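Local coordinates for GDP-L-fucose synthase (Campylobacter jejuni subsp. jejuni serotype O:2, PDB 7CXT), which binds NADPH and reduces GDP-6-OMe-4-keto-L-xylo-heptose at C4, in nucleotide-sugar biosynthesis, at residues 107-112 and 136-141; 66-71 and 79-84. One frame throughout, in Å; residues are numbered along the deposited sequence.

Contact 1: 107-112 and 136-141; sequences FGSGYM and YSFGAA. With NDP (NADPH dihydro-nicotinamide-adenine-dinucleotide phosphate), chain C.
Ser-109 and Phe-138 meet where strand 103-109 of the Rossmann fold leaves the parallel sheet and faces the first turn of helix 136-156. Phe-138 stands four residues before Lys-142, at the position of the tyrosine in the YxxxK motif of short-chain dehydrogenases; it is predicted as the proton donor or acceptor, and Ser-109 as important for catalysis, yet this phenyl ring carries no hydroxyl. With CG anti to the backbone N (chi1 178°), Phe-138 sends its ring off the helix toward the cofactor. Ser-109 OG comes to the ring edge, in plane, 3.7 Å from Phe-138 CE2, while Phe-138 CZ approaches O2D of the nicotinamide ribose at 4.1 Å. The hydroxyl of Ser-109 is fixed from its own strand end: chi1 of 168° swings OG to where Tyr-111 N donates to it at 3.1 Å, nearly straight (164°), closing an ST turn. The Tyr-111 ring slants across that of Phe-138, with Tyr-111 CD2 4.0 Å from Phe-138 CE2. The backbones also come close: lacking a side chain, Gly-139 brings its CA to 3.7 Å from Tyr-111 O. The cofactor also borders 107-109. Gly-108 O touches C6N of the nicotinamide at 3.2 Å, and Ser-109 also borders that ring. Phe-107 O accepts a hydrogen bond from Lys-142 NZ and a weak one, 3.3 Å long, from O3D of the nicotinamide ribose.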
ATOM      1  N   PHE A 107      -8.402 -11.183  -3.246  1.00 16.04           N
ATOM      2  CA  PHE A 107      -8.664 -10.916  -4.655  1.00 21.49           C
ATOM      3  C   PHE A 107      -8.097  -9.559  -5.042  1.00 27.82           C
ATOM      4  O   PHE A 107      -8.401  -8.539  -4.407  1.00 23.04           O
ATOM      5  CB  PHE A 107     -10.152 -11.020  -4.958  1.00 22.61           C
ATOM      6  CG  PHE A 107     -10.673 -12.413  -4.805  1.00 25.98           C
ATOM      7  CD1 PHE A 107     -10.599 -13.317  -5.859  1.00 29.46           C
ATOM      8  CD2 PHE A 107     -11.177 -12.840  -3.599  1.00 20.75           C
ATOM      9  CE1 PHE A 107     -11.054 -14.618  -5.710  1.00 26.99           C
ATOM     10  CE2 PHE A 107     -11.639 -14.140  -3.442  1.00 26.62           C
ATOM     11  CZ  PHE A 107     -11.569 -15.035  -4.501  1.00 24.80           C
ATOM     12  N   GLY A 108      -7.230  -9.568  -6.059  1.00 28.99           N
ATOM     13  CA  GLY A 108      -6.655  -8.356  -6.597  1.00 23.33           C
ATOM     14  C   GLY A 108      -7.467  -7.812  -7.748  1.00 24.99           C
ATOM     15  O   GLY A 108      -8.494  -8.358  -8.145  1.00 26.81           O
ATOM     16  N   SER A 109      -6.956  -6.742  -8.336  1.00 25.21           N
ATOM     17  CA  SER A 109      -7.636  -6.057  -9.421  1.00 21.05           C
ATOM     18  C   SER A 109      -6.640  -5.720 -10.510  1.00 23.06           C
ATOM     19  O   SER A 109      -5.486  -5.403 -10.226  1.00 29.78           O
ATOM     20  CB  SER A 109      -8.308  -4.753  -8.942  1.00 23.11           C
ATOM     21  OG  SER A 109      -8.732  -3.962 -10.046  1.00 24.48           O
ATOM     22  N   GLY A 110      -7.119  -5.725 -11.757  1.00 21.41           N
ATOM     23  CA  GLY A 110      -6.278  -5.330 -12.873  1.00 24.42           C
ATOM     24  C   GLY A 110      -5.843  -3.881 -12.807  1.00 28.96           C
ATOM     25  O   GLY A 110      -4.875  -3.502 -13.473  1.00 28.19           O
ATOM     26  N   TYR A 111      -6.517  -3.066 -11.987  1.00 19.84           N
ATOM     27  CA  TYR A 111      -6.073  -1.696 -11.776  1.00 24.14           C
ATOM     28  C   TYR A 111      -4.747  -1.629 -11.046  1.00 15.99           C
ATOM     29  O   TYR A 111      -4.167  -0.548 -10.967  1.00 22.33           O
ATOM     30  CB  TYR A 111      -7.119  -0.891 -10.993  1.00 24.35           C
ATOM     31  CG  TYR A 111      -8.336  -0.597 -11.818  1.00 25.88           C
ATOM     32  CD1 TYR A 111      -8.235   0.164 -12.972  1.00 25.41           C
ATOM     33  CD2 TYR A 111      -9.589  -1.072 -11.443  1.00 35.25           C
ATOM     34  CE1 TYR A 111      -9.348   0.442 -13.741  1.00 31.45           C
ATOM     35  CE2 TYR A 111     -10.712  -0.795 -12.201  1.00 39.49           C
ATOM     36  CZ  TYR A 111     -10.581  -0.043 -13.356  1.00 40.82           C
ATOM     37  OH  TYR A 111     -11.687   0.235 -14.122  1.00 44.60           O
ATOM     38  N   MET A 112      -4.273  -2.738 -10.486  1.00 22.05           N
ATOM     39  CA  MET A 112      -2.949  -2.753  -9.882  1.00 24.35           C
ATOM     40  C   MET A 112      -1.831  -2.681 -10.916  1.00 21.06           C
ATOM     41  O   MET A 112      -0.678  -2.459 -10.540  1.00 18.08           O
ATOM     42  CB  MET A 112      -2.765  -4.014  -9.045  1.00 28.44           C
ATOM     43  CG  MET A 112      -2.350  -5.206  -9.890  1.00 32.81           C
ATOM     44  SD  MET A 112      -2.262  -6.703  -8.911  1.00 40.41           S
ATOM     45  CE  MET A 112      -3.523  -6.314  -7.688  1.00 25.08           C
ATOM     46  N   TYR A 136      -5.950   5.313  -9.495  1.00 16.21           N
ATOM     47  CA  TYR A 136      -4.598   5.379  -8.942  1.00 16.02           C
ATOM     48  C   TYR A 136      -4.540   4.962  -7.468  1.00 15.82           C
ATOM     49  O   TYR A 136      -3.692   4.156  -7.073  1.00 18.98           O
ATOM     50  CB  TYR A 136      -4.086   6.806  -9.127  1.00 16.11           C
ATOM     51  CG  TYR A 136      -2.701   7.127  -8.622  1.00 21.51           C
ATOM     52  CD1 TYR A 136      -1.574   6.796  -9.368  1.00 17.28           C
ATOM     53  CD2 TYR A 136      -2.526   7.843  -7.445  1.00 18.17           C
ATOM     54  CE1 TYR A 136      -0.293   7.132  -8.923  1.00 16.15           C
ATOM     55  CE2 TYR A 136      -1.260   8.186  -6.995  1.00 16.43           C
ATOM     56  CZ  TYR A 136      -0.149   7.832  -7.738  1.00 15.76           C
ATOM     57  OH  TYR A 136       1.099   8.187  -7.284  1.00 26.79           O
ATOM     58  N   SER A 137      -5.398   5.529  -6.626  1.00 16.12           N
ATOM     59  CA  SER A 137      -5.301   5.187  -5.210  1.00 15.70           C
ATOM     60  C   SER A 137      -5.912   3.819  -4.917  1.00 16.66           C
ATOM     61  O   SER A 137      -5.448   3.115  -4.008  1.00 19.16           O
ATOM     62  CB  SER A 137      -5.963   6.277  -4.352  1.00 21.54           C
ATOM     63  OG  SER A 137      -7.352   6.366  -4.606  1.00 23.69           O
ATOM     64  N   PHE A 138      -6.939   3.432  -5.675  1.00 19.64           N
ATOM     65  CA  PHE A 138      -7.499   2.088  -5.553  1.00 20.30           C
ATOM     66  C   PHE A 138      -6.473   1.038  -5.947  1.00 15.67           C
ATOM     67  O   PHE A 138      -6.302   0.036  -5.247  1.00 15.58           O
ATOM     68  CB  PHE A 138      -8.751   1.962  -6.425  1.00 19.76           C
ATOM     69  CG  PHE A 138      -9.384   0.586  -6.408  1.00 17.78           C
ATOM     70  CD1 PHE A 138     -10.220   0.201  -5.369  1.00 23.69           C
ATOM     71  CD2 PHE A 138      -9.156  -0.317  -7.457  1.00 20.54           C
ATOM     72  CE1 PHE A 138     -10.819  -1.069  -5.358  1.00 25.07           C
ATOM     73  CE2 PHE A 138      -9.728  -1.591  -7.449  1.00 16.08           C
ATOM     74  CZ  PHE A 138     -10.557  -1.972  -6.394  1.00 19.55           C
ATOM     75  N   GLY A 139      -5.740   1.279  -7.034  1.00 23.50           N
ATOM     76  CA  GLY A 139      -4.752   0.307  -7.462  1.00 21.48           C
ATOM     77  C   GLY A 139      -3.597   0.205  -6.493  1.00 15.46           C
ATOM     78  O   GLY A 139      -3.131  -0.895  -6.187  1.00 19.54           O
ATOM     79  N   ALA A 140      -3.174   1.343  -5.924  1.00 19.98           N
ATOM     80  CA  ALA A 140      -2.104   1.308  -4.931  1.00 17.85           C
ATOM     81  C   ALA A 140      -2.520   0.510  -3.693  1.00 16.04           C
ATOM     82  O   ALA A 140      -1.708  -0.208  -3.104  1.00 15.39           O
ATOM     83  CB  ALA A 140      -1.712   2.737  -4.532  1.00 15.26           C
ATOM     84  N   ALA A 141      -3.777   0.625  -3.279  1.00 15.29           N
ATOM     85  CA  ALA A 141      -4.248  -0.196  -2.161  1.00 16.22           C
ATOM     86  C   ALA A 141      -4.245  -1.687  -2.519  1.00 21.38           C
ATOM     87  O   ALA A 141      -3.909  -2.535  -1.681  1.00 20.30           O
ATOM     88  CB  ALA A 141      -5.656   0.248  -1.756  1.00 17.09           C
TER
HETATM   89  PA  NDP C 401     -18.850  -6.347  -4.300  1.00 30.14           P
HETATM   90  O1A NDP C 401     -18.627  -4.876  -4.242  1.00 31.90           O
HETATM   91  O2A NDP C 401     -19.836  -6.948  -5.265  1.00 23.25           O
HETATM   92  O5B NDP C 401     -19.279  -6.866  -2.801  1.00 32.83           O
HETATM   93  C5B NDP C 401     -18.321  -6.373  -1.934  1.00 23.06           C
HETATM   94  C4B NDP C 401     -18.775  -6.795  -0.521  1.00 26.88           C
HETATM   95  O4B NDP C 401     -17.940  -6.200   0.466  1.00 29.69           O
HETATM   96  C3B NDP C 401     -20.231  -6.295  -0.319  1.00 23.39           C
HETATM   97  O3B NDP C 401     -21.029  -7.338   0.180  1.00 27.07           O
HETATM   98  C2B NDP C 401     -20.045  -5.211   0.779  1.00 25.02           C
HETATM   99  O2B NDP C 401     -21.013  -5.185   1.669  1.00 24.34           O
HETATM  100  C1B NDP C 401     -18.781  -5.773   1.492  1.00 21.12           C
HETATM  101  N9A NDP C 401     -18.105  -4.728   2.238  1.00 26.39           N
HETATM  102  C8A NDP C 401     -17.528  -3.527   1.750  1.00 19.61           C
HETATM  103  N7A NDP C 401     -16.988  -2.784   2.712  1.00 27.21           N
HETATM  104  C5A NDP C 401     -17.233  -3.537   3.907  1.00 17.59           C
HETATM  105  C6A NDP C 401     -16.917  -3.302   5.254  1.00 20.88           C
HETATM  106  N6A NDP C 401     -16.251  -2.158   5.675  1.00 19.19           N
HETATM  107  N1A NDP C 401     -17.249  -4.192   6.208  1.00 19.64           N
HETATM  108  C2A NDP C 401     -17.925  -5.314   5.772  1.00 17.35           C
HETATM  109  N3A NDP C 401     -18.292  -5.683   4.551  1.00 17.35           N
HETATM  110  C4A NDP C 401     -17.926  -4.742   3.611  1.00 17.21           C
HETATM  111  O3  NDP C 401     -17.309  -6.904  -4.522  1.00 31.81           O
HETATM  112  PN  NDP C 401     -17.175  -7.991  -5.705  1.00 30.76           P
HETATM  113  O1N NDP C 401     -17.426  -7.323  -7.001  1.00 34.12           O
HETATM  114  O2N NDP C 401     -17.637  -9.400  -5.399  1.00 22.68           O
HETATM  115  O5D NDP C 401     -15.437  -8.198  -5.834  1.00 28.86           O
HETATM  116  C5D NDP C 401     -14.935  -8.939  -4.798  1.00 21.94           C
HETATM  117  C4D NDP C 401     -13.421  -8.945  -4.954  1.00 26.43           C
HETATM  118  O4D NDP C 401     -13.093  -9.056  -6.370  1.00 27.34           O
HETATM  119  C3D NDP C 401     -12.848  -7.550  -4.494  1.00 24.27           C
HETATM  120  O3D NDP C 401     -11.598  -7.750  -3.936  1.00 21.02           O
HETATM  121  C2D NDP C 401     -12.718  -6.786  -5.821  1.00 16.37           C
HETATM  122  O2D NDP C 401     -11.703  -5.816  -5.816  1.00 16.87           O
HETATM  123  C1D NDP C 401     -12.268  -7.949  -6.726  1.00 29.04           C
HETATM  124  N1N NDP C 401     -12.497  -7.588  -8.122  1.00 32.25           N
HETATM  125  C2N NDP C 401     -13.787  -7.510  -8.659  1.00 31.32           C
HETATM  126  C3N NDP C 401     -13.963  -6.892  -9.883  1.00 39.82           C
HETATM  127  C7N NDP C 401     -15.304  -6.784 -10.458  1.00 48.59           C
HETATM  128  O7N NDP C 401     -15.532  -6.407 -11.624  1.00 37.86           O
HETATM  129  N7N NDP C 401     -16.383  -7.097  -9.640  1.00 58.72           N
HETATM  130  C4N NDP C 401     -12.842  -6.303 -10.636  1.00 34.61           C
HETATM  131  C5N NDP C 401     -11.529  -6.687 -10.093  1.00 35.24           C
HETATM  132  C6N NDP C 401     -11.402  -7.291  -8.913  1.00 32.75           C
HETATM  133  P2B NDP C 401     -22.397  -4.072   1.301  1.00 31.14           P
HETATM  134  O1X NDP C 401     -22.957  -4.810   0.129  1.00 38.74           O
HETATM  135  O2X NDP C 401     -23.149  -4.182   2.631  1.00 33.77           O
HETATM  136  O3X NDP C 401     -21.629  -2.812   1.031  1.00 39.16           O

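Contact 2: 66-71 and 79-84; sequences AVLPCG and ADFIYE. With NDP (NADPH dihydro-nicotinamide-adenine-dinucleotide phosphate), chain C.
Leu-68 and Phe-81 bring the backbones nearest, their CA atoms 6.3 Å apart: 66-71 is an irregular, largely extended loop after strand 61-64, while 79-84 is regular helix. The two are joined by side-chain packing. Phe-81, with CG anti to its carbonyl carbon (chi1 -68°), tilts its ring to the loop. Cys-70 CB sits over one face, 4.2 Å from the centroid of the Phe-81 ring and close to its normal, a CH-pi contact offset toward the rim. Cys-70 SG lies obliquely beside the same ring, 3.5 Å from Phe-81 CE2, in a sulfur-aromatic contact. At the ring edge Leu-68 CG approaches Phe-81 CD1 to 3.9 Å, the two side chains crossing at about a right angle. Pro-69 O, which accepts a hydrogen bond from Asn-74 ND2, adds an oblique touch at Phe-81 CE1. Leu-68 CD2 lies between two side chains one turn apart, against CB of Asp-80 and 3.3 Å from OE2 of the extended Glu-84, a methyl against a carboxylate oxygen. Leu-68 N is tied to Asn-85 OD1, anchoring the loop to the next turn of the helix. Val-67 turns from the helix to NADPH, its CG1 3.4 Å from the bridging O3 of the diphosphate, while Val-67 O lies 3.2 Å from C8A of the adenine. The loop thus runs between cofactor and helix 78-98. Phe-81 and Cys-70 also reach helix 136-156, and Asp-80 points into the dimer interface, where its OD1 is hydrogen-bonded to Tyr-156 OH of the second subunit.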
ATOM      1  N   ALA A  66     -14.394  -8.713   0.465  1.00 16.59           N
ATOM      2  CA  ALA A  66     -14.946  -7.395   0.752  1.00 17.03           C
ATOM      3  C   ALA A  66     -14.048  -6.278   0.222  1.00 21.01           C
ATOM      4  O   ALA A  66     -12.827  -6.305   0.398  1.00 17.34           O
ATOM      5  CB  ALA A  66     -15.151  -7.220   2.253  1.00 22.99           C
ATOM      6  N   VAL A  67     -14.671  -5.250  -0.351  1.00 21.90           N
ATOM      7  CA  VAL A  67     -13.940  -4.186  -1.036  1.00 23.57           C
ATOM      8  C   VAL A  67     -14.849  -2.974  -1.090  1.00 21.19           C
ATOM      9  O   VAL A  67     -16.077  -3.106  -1.101  1.00 19.52           O
ATOM     10  CB  VAL A  67     -13.512  -4.634  -2.462  1.00 18.08           C
ATOM     11  CG1 VAL A  67     -14.764  -4.926  -3.319  1.00 24.64           C
ATOM     12  CG2 VAL A  67     -12.656  -3.586  -3.182  1.00 18.08           C
ATOM     13  N   LEU A  68     -14.244  -1.782  -1.132  1.00 17.02           N
ATOM     14  CA  LEU A  68     -14.950  -0.619  -1.636  1.00 16.60           C
ATOM     15  C   LEU A  68     -14.455  -0.421  -3.059  1.00 24.67           C
ATOM     16  O   LEU A  68     -13.289  -0.034  -3.251  1.00 21.19           O
ATOM     17  CB  LEU A  68     -14.661   0.619  -0.781  1.00 23.08           C
ATOM     18  CG  LEU A  68     -14.990   1.983  -1.406  1.00 25.29           C
ATOM     19  CD1 LEU A  68     -16.477   2.085  -1.780  1.00 26.03           C
ATOM     20  CD2 LEU A  68     -14.599   3.113  -0.468  1.00 19.79           C
ATOM     21  N   PRO A  69     -15.276  -0.665  -4.075  1.00 27.17           N
ATOM     22  CA  PRO A  69     -14.725  -0.815  -5.425  1.00 26.80           C
ATOM     23  C   PRO A  69     -14.758   0.495  -6.179  1.00 24.55           C
ATOM     24  O   PRO A  69     -15.624   1.343  -5.930  1.00 25.69           O
ATOM     25  CB  PRO A  69     -15.646  -1.865  -6.056  1.00 26.28           C
ATOM     26  CG  PRO A  69     -16.984  -1.589  -5.423  1.00 28.29           C
ATOM     27  CD  PRO A  69     -16.722  -0.971  -4.040  1.00 28.72           C
ATOM     28  N   CYS A  70     -13.802   0.680  -7.073  1.00 28.79           N
ATOM     29  CA  CYS A  70     -13.751   1.888  -7.873  1.00 39.75           C
ATOM     30  C   CYS A  70     -14.636   1.730  -9.103  1.00 39.12           C
ATOM     31  O   CYS A  70     -14.488   0.776  -9.871  1.00 38.64           O
ATOM     32  CB  CYS A  70     -12.312   2.194  -8.281  1.00 42.41           C
ATOM     33  SG  CYS A  70     -12.090   3.866  -8.897  1.00 43.96           S
ATOM     34  N   GLY A  71     -15.548   2.676  -9.298  1.00 46.13           N
ATOM     35  CA  GLY A  71     -16.404   2.660 -10.461  1.00 47.68           C
ATOM     36  C   GLY A  71     -16.540   4.059 -11.025  1.00 46.78           C
ATOM     37  O   GLY A  71     -16.099   5.036 -10.417  1.00 39.81           O
ATOM     38  N   ALA A  79      -9.681   9.331  -1.605  1.00 18.45           N
ATOM     39  CA  ALA A  79      -9.155   9.003  -0.281  1.00 21.10           C
ATOM     40  C   ALA A  79      -9.792   7.738   0.276  1.00 22.58           C
ATOM     41  O   ALA A  79      -9.102   6.894   0.868  1.00 18.40           O
ATOM     42  CB  ALA A  79      -9.393  10.175   0.673  1.00 16.38           C
ATOM     43  N   ASP A  80     -11.113   7.592   0.110  1.00 19.77           N
ATOM     44  CA  ASP A  80     -11.794   6.422   0.665  1.00 16.41           C
ATOM     45  C   ASP A  80     -11.291   5.129   0.019  1.00 19.67           C
ATOM     46  O   ASP A  80     -11.153   4.103   0.695  1.00 18.01           O
ATOM     47  CB  ASP A  80     -13.307   6.556   0.483  1.00 16.69           C
ATOM     48  CG  ASP A  80     -13.868   7.871   1.029  1.00 28.84           C
ATOM     49  OD1 ASP A  80     -13.277   8.463   1.970  1.00 29.07           O
ATOM     50  OD2 ASP A  80     -14.918   8.311   0.506  1.00 23.79           O
ATOM     51  N   PHE A  81     -10.981   5.167  -1.282  1.00 16.21           N
ATOM     52  CA  PHE A  81     -10.553   3.943  -1.956  1.00 16.09           C
ATOM     53  C   PHE A  81      -9.275   3.397  -1.357  1.00 17.61           C
ATOM     54  O   PHE A  81      -9.109   2.174  -1.247  1.00 20.25           O
ATOM     55  CB  PHE A  81     -10.331   4.180  -3.458  1.00 22.57           C
ATOM     56  CG  PHE A  81     -11.580   4.466  -4.233  1.00 26.42           C
ATOM     57  CD1 PHE A  81     -12.751   3.787  -3.970  1.00 29.74           C
ATOM     58  CD2 PHE A  81     -11.572   5.421  -5.245  1.00 26.12           C
ATOM     59  CE1 PHE A  81     -13.898   4.054  -4.697  1.00 26.93           C
ATOM     60  CE2 PHE A  81     -12.710   5.695  -5.971  1.00 19.96           C
ATOM     61  CZ  PHE A  81     -13.880   5.013  -5.691  1.00 27.44           C
ATOM     62  N   ILE A  82      -8.346   4.274  -0.966  1.00 15.77           N
ATOM     63  CA  ILE A  82      -7.111   3.726  -0.420  1.00 17.06           C
ATOM     64  C   ILE A  82      -7.271   3.433   1.070  1.00 17.30           C
ATOM     65  O   ILE A  82      -6.900   2.349   1.534  1.00 15.48           O
ATOM     66  CB  ILE A  82      -5.906   4.647  -0.727  1.00 23.08           C
ATOM     67  CG1 ILE A  82      -4.617   4.028  -0.178  1.00 26.09           C
ATOM     68  CG2 ILE A  82      -6.127   6.077  -0.190  1.00 15.59           C
ATOM     69  CD1 ILE A  82      -3.339   4.520  -0.840  1.00 20.82           C
ATOM     70  N   TYR A  83      -7.901   4.338   1.825  1.00 20.43           N
ATOM     71  CA  TYR A  83      -8.022   4.134   3.271  1.00 16.32           C
ATOM     72  C   TYR A  83      -8.856   2.902   3.591  1.00 18.12           C
ATOM     73  O   TYR A  83      -8.415   2.008   4.318  1.00 20.22           O
ATOM     74  CB  TYR A  83      -8.657   5.347   3.953  1.00 15.86           C
ATOM     75  CG  TYR A  83      -8.996   5.042   5.415  1.00 16.27           C
ATOM     76  CD1 TYR A  83      -7.985   4.931   6.363  1.00 17.98           C
ATOM     77  CD2 TYR A  83     -10.310   4.818   5.827  1.00 21.09           C
ATOM     78  CE1 TYR A  83      -8.251   4.616   7.669  1.00 15.93           C
ATOM     79  CE2 TYR A  83     -10.605   4.521   7.171  1.00 18.72           C
ATOM     80  CZ  TYR A  83      -9.560   4.426   8.081  1.00 21.77           C
ATOM     81  OH  TYR A  83      -9.794   4.123   9.403  1.00 20.28           O
ATOM     82  N   GLU A  84     -10.079   2.845   3.064  1.00 19.43           N
ATOM     83  CA  GLU A  84     -10.983   1.763   3.458  1.00 19.42           C
ATOM     84  C   GLU A  84     -10.484   0.401   2.987  1.00 15.91           C
ATOM     85  O   GLU A  84     -10.538  -0.573   3.739  1.00 20.28           O
ATOM     86  CB  GLU A  84     -12.402   2.036   2.939  1.00 18.28           C
ATOM     87  CG  GLU A  84     -13.135   3.170   3.711  1.00 18.87           C
ATOM     88  CD  GLU A  84     -14.521   3.465   3.143  1.00 30.36           C
ATOM     89  OE1 GLU A  84     -14.934   4.653   3.112  1.00 28.58           O
ATOM     90  OE2 GLU A  84     -15.186   2.503   2.710  1.00 29.86           O
TER
HETATM   91  PA  NDP C 401     -18.850  -6.347  -4.300  1.00 30.14           P
HETATM   92  O1A NDP C 401     -18.627  -4.876  -4.242  1.00 31.90           O
HETATM   93  O2A NDP C 401     -19.836  -6.948  -5.265  1.00 23.25           O
HETATM   94  O5B NDP C 401     -19.279  -6.866  -2.801  1.00 32.83           O
HETATM   95  C5B NDP C 401     -18.321  -6.373  -1.934  1.00 23.06           C
HETATM   96  C4B NDP C 401     -18.775  -6.795  -0.521  1.00 26.88           C
HETATM   97  O4B NDP C 401     -17.940  -6.200   0.466  1.00 29.69           O
HETATM   98  C3B NDP C 401     -20.231  -6.295  -0.319  1.00 23.39           C
HETATM   99  O3B NDP C 401     -21.029  -7.338   0.180  1.00 27.07           O
HETATM  100  C2B NDP C 401     -20.045  -5.211   0.779  1.00 25.02           C
HETATM  101  O2B NDP C 401     -21.013  -5.185   1.669  1.00 24.34           O
HETATM  102  C1B NDP C 401     -18.781  -5.773   1.492  1.00 21.12           C
HETATM  103  N9A NDP C 401     -18.105  -4.728   2.238  1.00 26.39           N
HETATM  104  C8A NDP C 401     -17.528  -3.527   1.750  1.00 19.61           C
HETATM  105  N7A NDP C 401     -16.988  -2.784   2.712  1.00 27.21           N
HETATM  106  C5A NDP C 401     -17.233  -3.537   3.907  1.00 17.59           C
HETATM  107  C6A NDP C 401     -16.917  -3.302   5.254  1.00 20.88           C
HETATM  108  N6A NDP C 401     -16.251  -2.158   5.675  1.00 19.19           N
HETATM  109  N1A NDP C 401     -17.249  -4.192   6.208  1.00 19.64           N
HETATM  110  C2A NDP C 401     -17.925  -5.314   5.772  1.00 17.35           C
HETATM  111  N3A NDP C 401     -18.292  -5.683   4.551  1.00 17.35           N
HETATM  112  C4A NDP C 401     -17.926  -4.742   3.611  1.00 17.21           C
HETATM  113  O3  NDP C 401     -17.309  -6.904  -4.522  1.00 31.81           O
HETATM  114  PN  NDP C 401     -17.175  -7.991  -5.705  1.00 30.76           P
HETATM  115  O1N NDP C 401     -17.426  -7.323  -7.001  1.00 34.12           O
HETATM  116  O2N NDP C 401     -17.637  -9.400  -5.399  1.00 22.68           O
HETATM  117  O5D NDP C 401     -15.437  -8.198  -5.834  1.00 28.86           O
HETATM  118  C5D NDP C 401     -14.935  -8.939  -4.798  1.00 21.94           C
HETATM  119  C4D NDP C 401     -13.421  -8.945  -4.954  1.00 26.43           C
HETATM  120  O4D NDP C 401     -13.093  -9.056  -6.370  1.00 27.34           O
HETATM  121  C3D NDP C 401     -12.848  -7.550  -4.494  1.00 24.27           C
HETATM  122  O3D NDP C 401     -11.598  -7.750  -3.936  1.00 21.02           O
HETATM  123  C2D NDP C 401     -12.718  -6.786  -5.821  1.00 16.37           C
HETATM  124  O2D NDP C 401     -11.703  -5.816  -5.816  1.00 16.87           O
HETATM  125  C1D NDP C 401     -12.268  -7.949  -6.726  1.00 29.04           C
HETATM  126  N1N NDP C 401     -12.497  -7.588  -8.122  1.00 32.25           N
HETATM  127  C2N NDP C 401     -13.787  -7.510  -8.659  1.00 31.32           C
HETATM  128  C3N NDP C 401     -13.963  -6.892  -9.883  1.00 39.82           C
HETATM  129  C7N NDP C 401     -15.304  -6.784 -10.458  1.00 48.59           C
HETATM  130  O7N NDP C 401     -15.532  -6.407 -11.624  1.00 37.86           O
HETATM  131  N7N NDP C 401     -16.383  -7.097  -9.640  1.00 58.72           N
HETATM  132  C4N NDP C 401     -12.842  -6.303 -10.636  1.00 34.61           C
HETATM  133  C5N NDP C 401     -11.529  -6.687 -10.093  1.00 35.24           C
HETATM  134  C6N NDP C 401     -11.402  -7.291  -8.913  1.00 32.75           C
HETATM  135  P2B NDP C 401     -22.397  -4.072   1.301  1.00 31.14           P
HETATM  136  O1X NDP C 401     -22.957  -4.810   0.129  1.00 38.74           O
HETATM  137  O2X NDP C 401     -23.149  -4.182   2.631  1.00 33.77           O
HETATM  138  O3X NDP C 401     -21.629  -2.812   1.031  1.00 39.16           O

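In the fold
Contacts 1 and 2 lie in series along the Rossmann domain, at the ends of neighbouring parallel strands: 66-71 in the loop after 61-64, 107-112 starting on the last residues of 103-109. Contact 1 is the more deeply buried and flanks the nicotinamide and its ribose; contact 2 is partly buried, its loop running from the adenosine past the diphosphate to that same ribose. Their centres are 9 Å apart, and the Phe-138 ring joins them, its CE1 3.4 Å from Leu-68 O. Contact 1 combines an ST turn, an oblique aromatic pair and a close glycine backbone; contact 2 rests on CH-pi, sulfur-aromatic and aliphatic packing round one phenyl ring. Helices 78-98 and 136-156 both also pack on the second subunit.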